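Local coordinates for protein pyridoxal kinase (Entamoeba histolytica, PDB 4S1H) that binds ADP and magnesium and probably phosphorylates pyridoxal with ATP to give pyridoxal 5'-phosphate, at residues V5-S10 / S33-T38; L79-F84 / V106-D111; M23-S28 / T221-S226; V55-F60 / S87-E92; L37-A42 / Y83-D88. All blocks are in the same frame, centred on the assembly; numbering follows the deposited sequence.

Contact 1: residues V5-S10 / S33-T38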
# COMPACT_ATOMS: atom_id res chain seq x y z
N VAL A 5 -10.75 -9.38 0.90
CA VAL A 5 -9.47 -10.06 1.00
C VAL A 5 -8.72 -9.63 2.25
O VAL A 5 -8.74 -8.46 2.60
CB VAL A 5 -8.56 -9.76 -0.23
CG1 VAL A 5 -7.23 -10.49 -0.15
CG2 VAL A 5 -9.30 -10.09 -1.52
N LEU A 6 -8.03 -10.57 2.87
CA LEU A 6 -7.05 -10.26 3.92
C LEU A 6 -5.73 -10.81 3.45
O LEU A 6 -5.65 -11.99 3.06
CB LEU A 6 -7.45 -10.88 5.24
CG LEU A 6 -6.41 -10.96 6.34
CD1 LEU A 6 -6.09 -9.54 6.82
CD2 LEU A 6 -6.94 -11.83 7.47
N THR A 7 -4.73 -9.94 3.44
CA THR A 7 -3.41 -10.33 2.95
C THR A 7 -2.34 -9.90 3.95
O THR A 7 -2.27 -8.74 4.39
CB THR A 7 -3.12 -9.83 1.52
OG1 THR A 7 -1.72 -10.00 1.23
CG2 THR A 7 -3.48 -8.41 1.34
N ILE A 8 -1.53 -10.86 4.32
CA ILE A 8 -0.54 -10.74 5.37
C ILE A 8 0.81 -10.99 4.74
O ILE A 8 1.12 -12.14 4.35
CB ILE A 8 -0.82 -11.77 6.51
CG1 ILE A 8 -2.22 -11.57 7.10
CG2 ILE A 8 0.27 -11.74 7.56
CD1 ILE A 8 -2.68 -12.67 8.04
N SER A 9 1.64 -9.97 4.62
CA SER A 9 2.92 -10.11 3.96
C SER A 9 3.80 -8.89 4.22
O SER A 9 3.42 -8.00 5.01
CB SER A 9 2.75 -10.35 2.45
OG SER A 9 3.99 -10.72 1.86
N SER A 10 4.95 -8.84 3.60
CA SER A 10 5.97 -7.85 3.90
C SER A 10 5.65 -6.49 3.31
O SER A 10 4.79 -6.36 2.45
CB SER A 10 7.32 -8.30 3.33
OG SER A 10 7.15 -8.65 1.96
N SER A 33 -9.49 -4.68 0.19
CA SER A 33 -8.61 -5.62 0.91
C SER A 33 -8.02 -5.01 2.17
O SER A 33 -7.87 -3.78 2.26
CB SER A 33 -7.49 -6.05 -0.02
OG SER A 33 -8.03 -6.58 -1.22
N ILE A 34 -7.73 -5.87 3.13
CA ILE A 34 -6.99 -5.54 4.32
C ILE A 34 -5.54 -5.98 4.10
O ILE A 34 -5.29 -7.13 3.74
CB ILE A 34 -7.57 -6.28 5.55
CG1 ILE A 34 -9.06 -5.96 5.75
CG2 ILE A 34 -6.75 -5.97 6.79
CD1 ILE A 34 -9.73 -6.87 6.77
N PHE A 35 -4.60 -5.08 4.35
CA PHE A 35 -3.17 -5.34 4.18
C PHE A 35 -2.45 -5.26 5.53
O PHE A 35 -2.09 -4.15 6.00
CB PHE A 35 -2.53 -4.40 3.16
CG PHE A 35 -3.18 -4.42 1.82
CD1 PHE A 35 -4.28 -3.60 1.52
CD2 PHE A 35 -2.72 -5.28 0.82
CE1 PHE A 35 -4.88 -3.63 0.27
CE2 PHE A 35 -3.31 -5.27 -0.44
CZ PHE A 35 -4.40 -4.49 -0.71
N VAL A 36 -2.31 -6.39 6.19
CA VAL A 36 -1.60 -6.47 7.43
C VAL A 36 -0.13 -6.71 7.11
O VAL A 36 0.23 -7.64 6.41
CB VAL A 36 -2.14 -7.57 8.36
CG1 VAL A 36 -1.31 -7.65 9.63
CG2 VAL A 36 -3.61 -7.32 8.67
N LEU A 37 0.74 -5.88 7.61
CA LEU A 37 2.19 -5.96 7.32
C LEU A 37 2.95 -6.87 8.28
O LEU A 37 2.66 -6.96 9.47
CB LEU A 37 2.81 -4.55 7.35
CG LEU A 37 2.02 -3.48 6.59
CD1 LEU A 37 2.81 -2.18 6.65
CD2 LEU A 37 1.67 -3.88 5.16
N THR A 38 3.93 -7.59 7.76
CA THR A 38 4.81 -8.40 8.59
C THR A 38 6.23 -7.79 8.75
O THR A 38 7.03 -8.28 9.56
CB THR A 38 5.03 -9.81 8.02
OG1 THR A 38 5.62 -9.70 6.74
CG2 THR A 38 3.71 -10.53 7.89

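Contact 2: residues L79-F84 / V106-D111. With MG (magnesium ion), chain D.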
# COMPACT_ATOMS: atom_id res chain seq x y z
N LEU A 79 -7.98 -15.20 1.48
CA LEU A 79 -6.86 -14.97 2.33
C LEU A 79 -5.60 -15.20 1.56
O LEU A 79 -5.55 -16.15 0.77
CB LEU A 79 -6.94 -15.92 3.49
CG LEU A 79 -5.86 -15.83 4.55
CD1 LEU A 79 -5.94 -14.52 5.30
CD2 LEU A 79 -6.06 -16.98 5.49
N VAL A 80 -4.61 -14.33 1.76
CA VAL A 80 -3.26 -14.52 1.17
C VAL A 80 -2.24 -14.34 2.25
O VAL A 80 -2.36 -13.39 3.06
CB VAL A 80 -2.94 -13.53 0.05
CG1 VAL A 80 -1.53 -13.72 -0.49
CG2 VAL A 80 -3.95 -13.64 -1.06
N THR A 81 -1.24 -15.20 2.27
CA THR A 81 -0.08 -14.99 3.09
C THR A 81 1.14 -14.99 2.22
O THR A 81 1.20 -15.72 1.19
CB THR A 81 0.01 -15.99 4.27
OG1 THR A 81 0.22 -17.30 3.73
CG2 THR A 81 -1.23 -15.98 5.15
N GLY A 82 2.13 -14.20 2.62
CA GLY A 82 3.40 -14.09 1.94
C GLY A 82 4.55 -14.26 2.89
O GLY A 82 4.72 -15.33 3.53
N TYR A 83 5.37 -13.21 2.97
CA TYR A 83 6.61 -13.26 3.71
C TYR A 83 6.38 -13.10 5.20
O TYR A 83 5.61 -12.23 5.60
CB TYR A 83 7.56 -12.16 3.25
CG TYR A 83 8.85 -12.10 4.02
CD1 TYR A 83 9.92 -12.94 3.68
CD2 TYR A 83 9.02 -11.23 5.09
CE1 TYR A 83 11.11 -12.90 4.39
CE2 TYR A 83 10.20 -11.18 5.79
CZ TYR A 83 11.24 -12.01 5.44
OH TYR A 83 12.42 -11.96 6.13
N PHE A 84 7.04 -13.95 6.00
CA PHE A 84 7.11 -13.76 7.44
C PHE A 84 8.57 -13.71 7.89
O PHE A 84 9.38 -14.54 7.47
CB PHE A 84 6.41 -14.89 8.17
CG PHE A 84 4.95 -14.98 7.91
CD1 PHE A 84 4.04 -14.33 8.71
CD2 PHE A 84 4.48 -15.82 6.90
CE1 PHE A 84 2.69 -14.45 8.47
CE2 PHE A 84 3.13 -15.97 6.67
CZ PHE A 84 2.23 -15.28 7.46
N VAL A 106 -13.59 -19.69 2.93
CA VAL A 106 -12.55 -18.72 2.65
C VAL A 106 -11.49 -19.45 1.82
O VAL A 106 -10.97 -20.48 2.24
CB VAL A 106 -11.93 -18.16 3.94
CG1 VAL A 106 -10.80 -17.17 3.65
CG2 VAL A 106 -13.02 -17.48 4.78
N TYR A 107 -11.21 -18.92 0.64
CA TYR A 107 -10.19 -19.44 -0.24
C TYR A 107 -8.82 -18.87 0.19
O TYR A 107 -8.57 -17.67 0.13
CB TYR A 107 -10.52 -19.07 -1.69
CG TYR A 107 -9.63 -19.69 -2.76
CD1 TYR A 107 -9.93 -20.94 -3.32
CD2 TYR A 107 -8.52 -19.00 -3.27
CE1 TYR A 107 -9.12 -21.49 -4.32
CE2 TYR A 107 -7.70 -19.55 -4.26
CZ TYR A 107 -8.02 -20.79 -4.79
OH TYR A 107 -7.22 -21.32 -5.78
N PHE A 108 -7.91 -19.75 0.62
CA PHE A 108 -6.61 -19.34 1.13
C PHE A 108 -5.51 -19.71 0.15
O PHE A 108 -5.28 -20.90 -0.12
CB PHE A 108 -6.41 -19.95 2.51
CG PHE A 108 -5.03 -19.76 3.11
CD1 PHE A 108 -4.20 -18.68 2.79
CD2 PHE A 108 -4.55 -20.71 4.02
CE1 PHE A 108 -2.95 -18.54 3.38
CE2 PHE A 108 -3.33 -20.54 4.63
CZ PHE A 108 -2.53 -19.46 4.32
N LEU A 109 -4.90 -18.70 -0.43
CA LEU A 109 -3.70 -18.83 -1.24
C LEU A 109 -2.50 -18.55 -0.35
O LEU A 109 -2.31 -17.42 0.12
CB LEU A 109 -3.73 -17.84 -2.42
CG LEU A 109 -2.61 -17.95 -3.47
CD1 LEU A 109 -3.01 -17.16 -4.71
CD2 LEU A 109 -1.26 -17.47 -2.98
N CYS A 110 -1.69 -19.55 -0.11
CA CYS A 110 -0.47 -19.44 0.67
C CYS A 110 0.69 -19.34 -0.30
O CYS A 110 0.95 -20.27 -1.07
CB CYS A 110 -0.30 -20.62 1.62
SG CYS A 110 1.18 -20.53 2.65
N ASP A 111 1.38 -18.21 -0.29
CA ASP A 111 2.58 -18.04 -1.10
C ASP A 111 3.77 -18.13 -0.17
O ASP A 111 4.12 -17.16 0.49
CB ASP A 111 2.51 -16.64 -1.73
CG ASP A 111 3.54 -16.43 -2.78
OD1 ASP A 111 4.04 -17.42 -3.35
OD2 ASP A 111 3.81 -15.24 -3.11
MG MG D . 5.35 -17.70 -4.83
O HOH W 1 2.92 -17.40 3.32
O HOH W 2 6.05 -15.61 -4.70
O HOH W 3 6.76 -18.23 -3.56
O HOH W 4 3.80 -16.87 -6.33
O HOH W 5 6.56 -18.03 -6.45

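Contact 3: residues M23-S28 / T221-S226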
# COMPACT_ATOMS: atom_id res chain seq x y z
N MET A 23 -0.98 -4.32 -2.77
CA MET A 23 -1.79 -3.09 -2.74
C MET A 23 -2.00 -2.57 -4.15
O MET A 23 -3.10 -2.23 -4.55
CB MET A 23 -1.12 -2.03 -1.86
CG MET A 23 -0.99 -2.40 -0.38
SD MET A 23 0.15 -1.34 0.61
CE MET A 23 0.27 -2.28 2.10
N ILE A 24 -0.91 -2.46 -4.91
CA ILE A 24 -0.96 -1.92 -6.24
C ILE A 24 -1.93 -2.75 -7.10
O ILE A 24 -2.75 -2.19 -7.82
CB ILE A 24 0.44 -1.90 -6.90
CG1 ILE A 24 1.32 -0.88 -6.18
CG2 ILE A 24 0.35 -1.57 -8.39
CD1 ILE A 24 2.81 -1.09 -6.44
N ILE A 25 -1.80 -4.07 -7.02
CA ILE A 25 -2.57 -4.95 -7.90
C ILE A 25 -4.05 -4.99 -7.48
O ILE A 25 -4.94 -4.77 -8.31
CB ILE A 25 -1.94 -6.35 -8.01
CG1 ILE A 25 -0.55 -6.19 -8.61
CG2 ILE A 25 -2.83 -7.25 -8.84
CD1 ILE A 25 0.39 -7.36 -8.38
N LEU A 26 -4.31 -5.30 -6.23
CA LEU A 26 -5.69 -5.38 -5.72
C LEU A 26 -6.40 -4.03 -5.80
O LEU A 26 -7.58 -3.97 -6.19
CB LEU A 26 -5.74 -5.95 -4.31
CG LEU A 26 -5.38 -7.43 -4.19
CD1 LEU A 26 -5.09 -7.85 -2.75
CD2 LEU A 26 -6.46 -8.33 -4.78
N ASP A 27 -5.69 -2.95 -5.51
CA ASP A 27 -6.28 -1.60 -5.73
C ASP A 27 -6.68 -1.40 -7.23
O ASP A 27 -7.78 -0.93 -7.53
CB ASP A 27 -5.36 -0.43 -5.28
CG ASP A 27 -5.09 -0.38 -3.74
OD1 ASP A 27 -5.74 -1.08 -2.93
OD2 ASP A 27 -4.16 0.39 -3.32
N SER A 28 -5.81 -1.78 -8.17
CA SER A 28 -6.09 -1.59 -9.58
C SER A 28 -7.27 -2.45 -10.08
O SER A 28 -7.97 -2.07 -11.00
CB SER A 28 -4.84 -1.82 -10.45
OG SER A 28 -5.04 -2.89 -11.36
N THR A 221 1.29 -13.83 -7.75
CA THR A 221 0.34 -14.23 -6.75
C THR A 221 -0.88 -13.29 -6.77
O THR A 221 -2.02 -13.78 -6.79
CB THR A 221 0.99 -14.18 -5.36
OG1 THR A 221 1.94 -15.24 -5.24
CG2 THR A 221 -0.03 -14.28 -4.24
N TYR A 222 -0.66 -11.98 -6.77
CA TYR A 222 -1.81 -11.05 -6.68
C TYR A 222 -2.59 -10.89 -7.98
O TYR A 222 -3.80 -10.74 -7.95
CB TYR A 222 -1.40 -9.70 -6.10
CG TYR A 222 -1.00 -9.86 -4.65
CD1 TYR A 222 -1.98 -10.07 -3.66
CD2 TYR A 222 0.32 -9.84 -4.28
CE1 TYR A 222 -1.61 -10.25 -2.32
CE2 TYR A 222 0.69 -10.03 -2.95
CZ TYR A 222 -0.28 -10.24 -1.99
OH TYR A 222 0.07 -10.42 -0.68
N ILE A 223 -1.92 -11.03 -9.12
CA ILE A 223 -2.67 -11.00 -10.39
C ILE A 223 -3.52 -12.28 -10.51
O ILE A 223 -4.71 -12.21 -10.83
CB ILE A 223 -1.77 -10.83 -11.63
CG1 ILE A 223 -1.00 -9.49 -11.55
CG2 ILE A 223 -2.63 -10.83 -12.89
CD1 ILE A 223 0.10 -9.32 -12.59
N LEU A 224 -2.89 -13.42 -10.26
CA LEU A 224 -3.63 -14.71 -10.24
C LEU A 224 -4.85 -14.69 -9.32
O LEU A 224 -5.97 -14.97 -9.74
CB LEU A 224 -2.68 -15.82 -9.79
CG LEU A 224 -3.31 -17.18 -9.51
CD1 LEU A 224 -3.96 -17.71 -10.76
CD2 LEU A 224 -2.24 -18.10 -8.97
N LEU A 225 -4.65 -14.24 -8.07
CA LEU A 225 -5.75 -14.13 -7.10
C LEU A 225 -6.84 -13.19 -7.56
O LEU A 225 -8.02 -13.51 -7.42
CB LEU A 225 -5.24 -13.63 -5.76
CG LEU A 225 -6.31 -13.53 -4.67
CD1 LEU A 225 -6.69 -14.91 -4.17
CD2 LEU A 225 -5.82 -12.61 -3.56
N SER A 226 -6.47 -12.03 -8.11
CA SER A 226 -7.47 -11.07 -8.60
C SER A 226 -8.38 -11.75 -9.64
O SER A 226 -9.58 -11.61 -9.58
CB SER A 226 -6.83 -9.82 -9.17
OG SER A 226 -6.09 -9.16 -8.16

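Contact 4: residues V55-F60 / S87-E92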
# COMPACT_ATOMS: atom_id res chain seq x y z
N VAL A 55 7.77 -6.84 11.94
CA VAL A 55 6.67 -6.59 12.85
C VAL A 55 6.72 -7.53 14.06
O VAL A 55 7.00 -8.73 13.92
CB VAL A 55 5.33 -6.62 12.09
CG1 VAL A 55 4.13 -6.63 13.03
CG2 VAL A 55 5.26 -5.42 11.13
N LEU A 56 6.51 -6.97 15.25
CA LEU A 56 6.57 -7.76 16.49
C LEU A 56 5.25 -8.47 16.73
O LEU A 56 4.16 -7.95 16.40
CB LEU A 56 6.88 -6.85 17.69
CG LEU A 56 8.19 -6.09 17.68
CD1 LEU A 56 8.21 -5.13 18.86
CD2 LEU A 56 9.36 -7.06 17.73
N LEU A 57 5.34 -9.68 17.29
CA LEU A 57 4.16 -10.49 17.56
C LEU A 57 3.06 -9.72 18.30
O LEU A 57 1.88 -9.82 17.94
CB LEU A 57 4.54 -11.69 18.39
CG LEU A 57 3.44 -12.69 18.75
CD1 LEU A 57 2.72 -13.20 17.51
CD2 LEU A 57 4.05 -13.82 19.56
N ASN A 58 3.42 -8.97 19.35
CA ASN A 58 2.37 -8.30 20.13
C ASN A 58 1.58 -7.28 19.30
O ASN A 58 0.36 -7.15 19.44
CB ASN A 58 2.94 -7.69 21.41
CG ASN A 58 3.77 -6.45 21.16
OD1 ASN A 58 4.83 -6.52 20.54
ND2 ASN A 58 3.28 -5.30 21.63
N ASP A 59 2.29 -6.59 18.41
CA ASP A 59 1.65 -5.64 17.51
C ASP A 59 0.77 -6.35 16.47
O ASP A 59 -0.32 -5.91 16.17
CB ASP A 59 2.70 -4.74 16.82
CG ASP A 59 3.37 -3.78 17.80
OD1 ASP A 59 2.69 -3.27 18.71
OD2 ASP A 59 4.60 -3.57 17.69
N PHE A 60 1.25 -7.47 15.94
CA PHE A 60 0.46 -8.25 15.02
C PHE A 60 -0.86 -8.73 15.67
O PHE A 60 -1.94 -8.63 15.08
CB PHE A 60 1.34 -9.42 14.53
CG PHE A 60 0.69 -10.31 13.51
CD1 PHE A 60 0.60 -9.93 12.18
CD2 PHE A 60 0.16 -11.52 13.88
CE1 PHE A 60 0.00 -10.77 11.23
CE2 PHE A 60 -0.42 -12.38 12.94
CZ PHE A 60 -0.50 -12.00 11.62
N SER A 87 8.95 -17.15 12.94
CA SER A 87 7.98 -18.23 13.08
C SER A 87 6.81 -17.87 14.01
O SER A 87 5.71 -18.39 13.83
CB SER A 87 8.63 -19.52 13.55
OG SER A 87 9.32 -19.29 14.74
N ASP A 88 7.03 -17.05 15.01
CA ASP A 88 5.92 -16.68 15.92
C ASP A 88 4.72 -16.12 15.17
O ASP A 88 3.57 -16.43 15.50
CB ASP A 88 6.39 -15.77 17.07
CG ASP A 88 7.11 -14.49 16.61
OD1 ASP A 88 7.26 -14.25 15.39
OD2 ASP A 88 7.56 -13.72 17.50
N LEU A 89 4.99 -15.30 14.16
CA LEU A 89 3.92 -14.67 13.36
C LEU A 89 3.24 -15.75 12.51
O LEU A 89 2.05 -15.65 12.24
CB LEU A 89 4.45 -13.55 12.47
CG LEU A 89 5.15 -12.36 13.16
CD1 LEU A 89 5.78 -11.47 12.09
CD2 LEU A 89 4.18 -11.62 14.04
N VAL A 90 3.98 -16.77 12.09
CA VAL A 90 3.38 -17.81 11.30
C VAL A 90 2.39 -18.62 12.14
O VAL A 90 1.30 -18.91 11.68
CB VAL A 90 4.45 -18.76 10.68
CG1 VAL A 90 3.80 -19.89 9.89
CG2 VAL A 90 5.40 -17.97 9.78
N TYR A 91 2.82 -19.03 13.34
CA TYR A 91 1.95 -19.81 14.22
C TYR A 91 0.72 -19.00 14.62
O TYR A 91 -0.38 -19.54 14.63
CB TYR A 91 2.69 -20.38 15.43
CG TYR A 91 3.66 -21.48 15.04
CD1 TYR A 91 3.21 -22.62 14.42
CD2 TYR A 91 5.02 -21.35 15.27
CE1 TYR A 91 4.08 -23.64 14.05
CE2 TYR A 91 5.91 -22.35 14.92
CZ TYR A 91 5.42 -23.49 14.30
OH TYR A 91 6.26 -24.50 13.91
N GLU A 92 0.89 -17.71 14.88
CA GLU A 92 -0.28 -16.88 15.18
C GLU A 92 -1.23 -16.75 13.98
O GLU A 92 -2.46 -16.86 14.13
CB GLU A 92 0.15 -15.51 15.63
CG GLU A 92 -1.00 -14.57 16.00
CD GLU A 92 -1.98 -15.12 17.03
OE1 GLU A 92 -1.68 -16.11 17.77
OE2 GLU A 92 -3.07 -14.52 17.10
O HOH W 6 7.93 -11.03 17.17

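Contact 5: residues L37-A42 / Y83-D88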
# COMPACT_ATOMS: atom_id res chain seq x y z
N LEU A 37 0.74 -5.88 7.61
CA LEU A 37 2.19 -5.96 7.32
C LEU A 37 2.95 -6.87 8.28
O LEU A 37 2.66 -6.96 9.47
CB LEU A 37 2.81 -4.55 7.35
CG LEU A 37 2.02 -3.48 6.59
CD1 LEU A 37 2.81 -2.18 6.65
CD2 LEU A 37 1.67 -3.88 5.16
N THR A 38 3.93 -7.59 7.76
CA THR A 38 4.81 -8.40 8.59
C THR A 38 6.23 -7.79 8.75
O THR A 38 7.03 -8.28 9.56
CB THR A 38 5.03 -9.81 8.02
OG1 THR A 38 5.62 -9.70 6.74
CG2 THR A 38 3.71 -10.53 7.89
N THR A 39 6.52 -6.75 7.95
CA THR A 39 7.75 -5.94 8.05
C THR A 39 7.44 -4.49 7.72
O THR A 39 6.42 -4.21 7.10
CB THR A 39 8.84 -6.37 7.06
OG1 THR A 39 8.48 -6.04 5.71
CG2 THR A 39 9.09 -7.89 7.13
N HIS A 40 8.33 -3.61 8.13
CA HIS A 40 8.36 -2.22 7.66
C HIS A 40 9.82 -1.89 7.32
O HIS A 40 10.57 -1.40 8.16
CB HIS A 40 7.77 -1.29 8.73
CG HIS A 40 7.76 0.16 8.35
ND1 HIS A 40 7.84 1.17 9.29
CD2 HIS A 40 7.69 0.79 7.15
CE1 HIS A 40 7.81 2.34 8.70
NE2 HIS A 40 7.72 2.15 7.41
N LEU A 41 10.21 -2.17 6.07
CA LEU A 41 11.57 -1.96 5.61
C LEU A 41 11.64 -0.81 4.63
O LEU A 41 10.68 -0.52 3.94
CB LEU A 41 12.09 -3.20 4.89
CG LEU A 41 11.91 -4.50 5.67
CD1 LEU A 41 12.38 -5.67 4.82
CD2 LEU A 41 12.67 -4.45 6.97
N ALA A 42 12.79 -0.18 4.54
CA ALA A 42 13.00 0.91 3.59
C ALA A 42 12.90 0.44 2.16
O ALA A 42 12.36 1.11 1.30
CB ALA A 42 14.36 1.53 3.80
N TYR A 83 5.37 -13.21 2.97
CA TYR A 83 6.61 -13.26 3.71
C TYR A 83 6.38 -13.10 5.20
O TYR A 83 5.61 -12.23 5.60
CB TYR A 83 7.56 -12.16 3.25
CG TYR A 83 8.85 -12.10 4.02
CD1 TYR A 83 9.92 -12.94 3.68
CD2 TYR A 83 9.02 -11.23 5.09
CE1 TYR A 83 11.11 -12.90 4.39
CE2 TYR A 83 10.20 -11.18 5.79
CZ TYR A 83 11.24 -12.01 5.44
OH TYR A 83 12.42 -11.96 6.13
N PHE A 84 7.04 -13.95 6.00
CA PHE A 84 7.11 -13.76 7.44
C PHE A 84 8.57 -13.71 7.89
O PHE A 84 9.38 -14.54 7.47
CB PHE A 84 6.41 -14.89 8.17
CG PHE A 84 4.95 -14.98 7.91
CD1 PHE A 84 4.04 -14.33 8.71
CD2 PHE A 84 4.48 -15.82 6.90
CE1 PHE A 84 2.69 -14.45 8.47
CE2 PHE A 84 3.13 -15.97 6.67
CZ PHE A 84 2.23 -15.28 7.46
N PRO A 85 8.92 -12.75 8.74
CA PRO A 85 10.31 -12.65 9.22
C PRO A 85 10.64 -13.63 10.35
O PRO A 85 11.82 -13.88 10.60
CB PRO A 85 10.41 -11.19 9.69
CG PRO A 85 9.04 -10.85 10.13
CD PRO A 85 8.13 -11.58 9.19
N SER A 86 9.61 -14.19 11.00
CA SER A 86 9.79 -15.00 12.19
C SER A 86 8.65 -16.00 12.34
O SER A 86 7.53 -15.73 11.90
CB SER A 86 9.88 -14.11 13.44
OG SER A 86 8.78 -13.20 13.52
N SER A 87 8.95 -17.15 12.94
CA SER A 87 7.98 -18.23 13.08
C SER A 87 6.81 -17.87 14.01
O SER A 87 5.71 -18.39 13.83
CB SER A 87 8.63 -19.52 13.55
OG SER A 87 9.32 -19.29 14.74
N ASP A 88 7.03 -17.05 15.01
CA ASP A 88 5.92 -16.68 15.92
C ASP A 88 4.72 -16.12 15.17
O ASP A 88 3.57 -16.43 15.50
CB ASP A 88 6.39 -15.77 17.07
CG ASP A 88 7.11 -14.49 16.61
OD1 ASP A 88 7.26 -14.25 15.39
OD2 ASP A 88 7.56 -13.72 17.50

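Contact 1: residues V5-S10 / S33-T38
Thr-7 and Phe-35 meet on one face of two paired strands: the methyl CG2 of Thr-7 lies 3.3 Å from CD2 of the ring, approaching it obliquely. With chi1 at 168°, Thr-7 turns OG1 anti to its backbone N and leaves CG2 on the side of Phe-35. The hydroxyl is hydrogen-bonded to Asn-19 and to Tyr-222 OH. On the other face, Leu-6 reaches across with CD1, 3.6 Å from Ile-34 CG2, and the same methyl also touches Val-36 CG2 at 3.8 Å. Farther along, Ile-8 CG2 meets Thr-38 CG2. Strands 5-9 and 33-37 run parallel, neighbouring inner strands of the central sheet of the ribokinase-like fold, joined by helix 18-28 in a beta-alpha-beta crossover. Five backbone bonds tie them, from Ile-34 N to Val-5 O at 2.8 Å, nearly straight at 172°, up to Thr-38 N to Ser-9 O, also 2.8 Å, where the donor stands well above the carbonyl plane as the strand pairing ends. Helix 57-69 covers Ile-8 and Val-36 through Phe-60, while Met-23 packs on Phe-35. Beyond the pair, Phe-35 O accepts a hydrogen bond from Tyr-11 OH of the second subunit.

Contact 2: residues L79-F84 / V106-D111
A beta-alpha-beta unit of the ribokinase-type sheet, strand 78-81, helix 87-100 and strand 107-110, brings Leu-79 and Phe-108 together and carries the magnesium ligand Asp-111 at its C-terminal end. Leu-79 lays CD2 over one face of the Phe-108 ring in a CH-pi contact, 3.9 Å from the centroid and 20° off the normal. The ring edge is turned to the strand: Leu-79 O lies in its plane, and CE1 is 3.4 Å from Thr-81 OG1. Leu-133 of helix 124-133 packs on both Thr-81 and Phe-108. Parallel pairing runs through four backbone bonds, the last from Asp-111 N to Thr-81 O at 2.9 Å. A water bridges the two segments near Gly-82, donating to Gly-82 O and Asp-111 O and hydrogen-bonding Thr-81 OG1 at 2.7 Å. Thr-81 holds OG1 between its backbone N and carbonyl carbon (chi1 66°), which turns the hydroxyl to that water. The carboxylate of Asp-111 divides its work. OD2 lies 2.8 Å from a magnesium-bound water that may donate to it, among other acceptors, and has a weak bond from Thr-221. OD1 binds the magnesium ion directly at 2.0 Å, beside four waters and Thr-141 O.

Contact 3: residues M23-S28 / T221-S226
Tyr-222 meets Ile-25 with its CB, 3.7 Å from the isoleucine CD1, the two side chains crossing at about a right angle. Farther out, the ring offers CD1 to Leu-26 CD1 at 3.9 Å, an oblique approach, and at its end OH is hydrogen-bonded to Thr-7 OG1 in the sheet. Its carbonyl oxygen touches Ile-25 CG2, the branch that chi1 of -62° sets anti to the backbone N. Next, Ile-223 brings CG1 to within 4.0 Å of that same methyl and close to CD1 of Ile-25 as well. Leu-225 adds a looser touch, CD2 to Leu-26 CD2. Ser-226 closes the interface: its OG spends its proton on Tyr-222 O, 2.8 Å away in its own helix, so this buried hydroxyl has a partner although Leu-26 CD2 packs 3.5 Å from OG. That carbonyl also takes Ser-226 N, the two donors arriving from opposite faces of its plane. The helix segments 23-28 and 221-226 run nearly parallel, 21° apart with axes 9.1 Å from each other. Both lie on the same face of the central sheet, Leu-26 against Ser-33 and Phe-35, Tyr-222 and Leu-225 against Val-80, with helix 234-250 beyond Ile-223 and the second subunit beyond Met-23.

Contact 4: residues V55-F60 / S87-E92
Leu-89 sends its CD2 methyl into the first turn of helix 57-69, where it lies 3.6 Å from Phe-60 CB and 3.7 Å from Leu-57 CA. The other branch, CD1, rests 3.5 Å from Val-55 O in the loop before that helix. Chi1 of -60° puts CG anti to the carbonyl carbon and chi2 is extended, which directs CD1 to the loop carbonyl and CD2 to the first helical turn. Leu-57 packs alongside. Its CD1 sits 3.9 Å from Glu-92 CB, crossing that side chain at about a right angle, while its CB and CD2 slide past the carboxylate of Asp-88 in the opposite direction. Phe-60 supplies the inner wall: Glu-92 CG comes to the ring edge, in its plane, 3.8 Å from CE2, and the carboxylate beyond is turned 87° to the ring. This joins the N-terminal ends of two helices, 57-69 and 87-100, on one face of the alpha/beta sheet, with Phe-84 packed against Leu-89. A water bridges the two helix starts, accepting from Leu-57 N at 2.9 Å and donating to Asp-88 OD2 at 2.7 Å. Asp-88 OD1 takes the Ser-86 hydroxyl. Glu-92 thus lends carbon to the apolar interface and keeps its oxygens for Arg-96 and Asn-95, whereas Asp-88 OD2 both brushes Leu-57 CB and takes the water; near two helix starts, its negative charge is probably favoured by the helix dipoles.

Contact 5: residues L37-A42 / Y83-D88
Thr-38, at the end of the parallel pairing in the ribokinase-like sheet, meets the loop that leads from strand 78-81 to helix 87-100. From CB outward, its side chain divides among three residues of that loop. CB itself lies 3.5 Å from Tyr-83 O and 3.8 Å from Pro-85 CD, with the pyrrolidine ring packed beside the threonine backbone: CG of the proline is 3.3 Å from Thr-38 O. The hydroxyl OG1 donates to Tyr-83 O at 2.8 Å, standing above the carbonyl plane by 38° instead of along a lone pair. Chi1 of 61° places OG1 between the backbone N and carbonyl carbon and swings CG2 toward Phe-84. CG2 touches Tyr-83 O too, at 3.4 Å, and sits obliquely to the Phe-84 ring, 3.9 Å from CD1, the side chains crossing at about a right angle. Ser-9 OG also holds the loop, through Tyr-83 N. Phe-84 continues into the layer between helices 87-100 and 124-133. Thr-39 OG1 is hydrogen-bonded to Tyr-11 N, near Ser-10, which binds pyridoxal 5'-phosphate, a ligand absent from this chain. The remaining branch, Thr-39 CG2, comes to the edge of the Tyr-83 ring near its plane, 3.7 Å from CE2.

Contacts 1 and 2 are neighbouring pairs in one sheet, their centres 9 Å apart, stitched by Ile-8 O to Gly-82 N at 2.9 Å. Contact 3 lies against one face of that sheet, and contact 4 against the other, through Phe-60 on Val-36 and Ile-8; their nearest atoms stay about 11 Å apart. Contact 5 joins the strand end of contact 1 to the loop leaving contact 2, and meets contact 4 through Val-55 N to Thr-38 O at 2.9 Å. The active site gathers at the C-terminal strand ends: the Asp-111 side chain is about 6 Å from ADP, that of Ser-10 about 11 Å, and that of Tyr-83 about 10 Å.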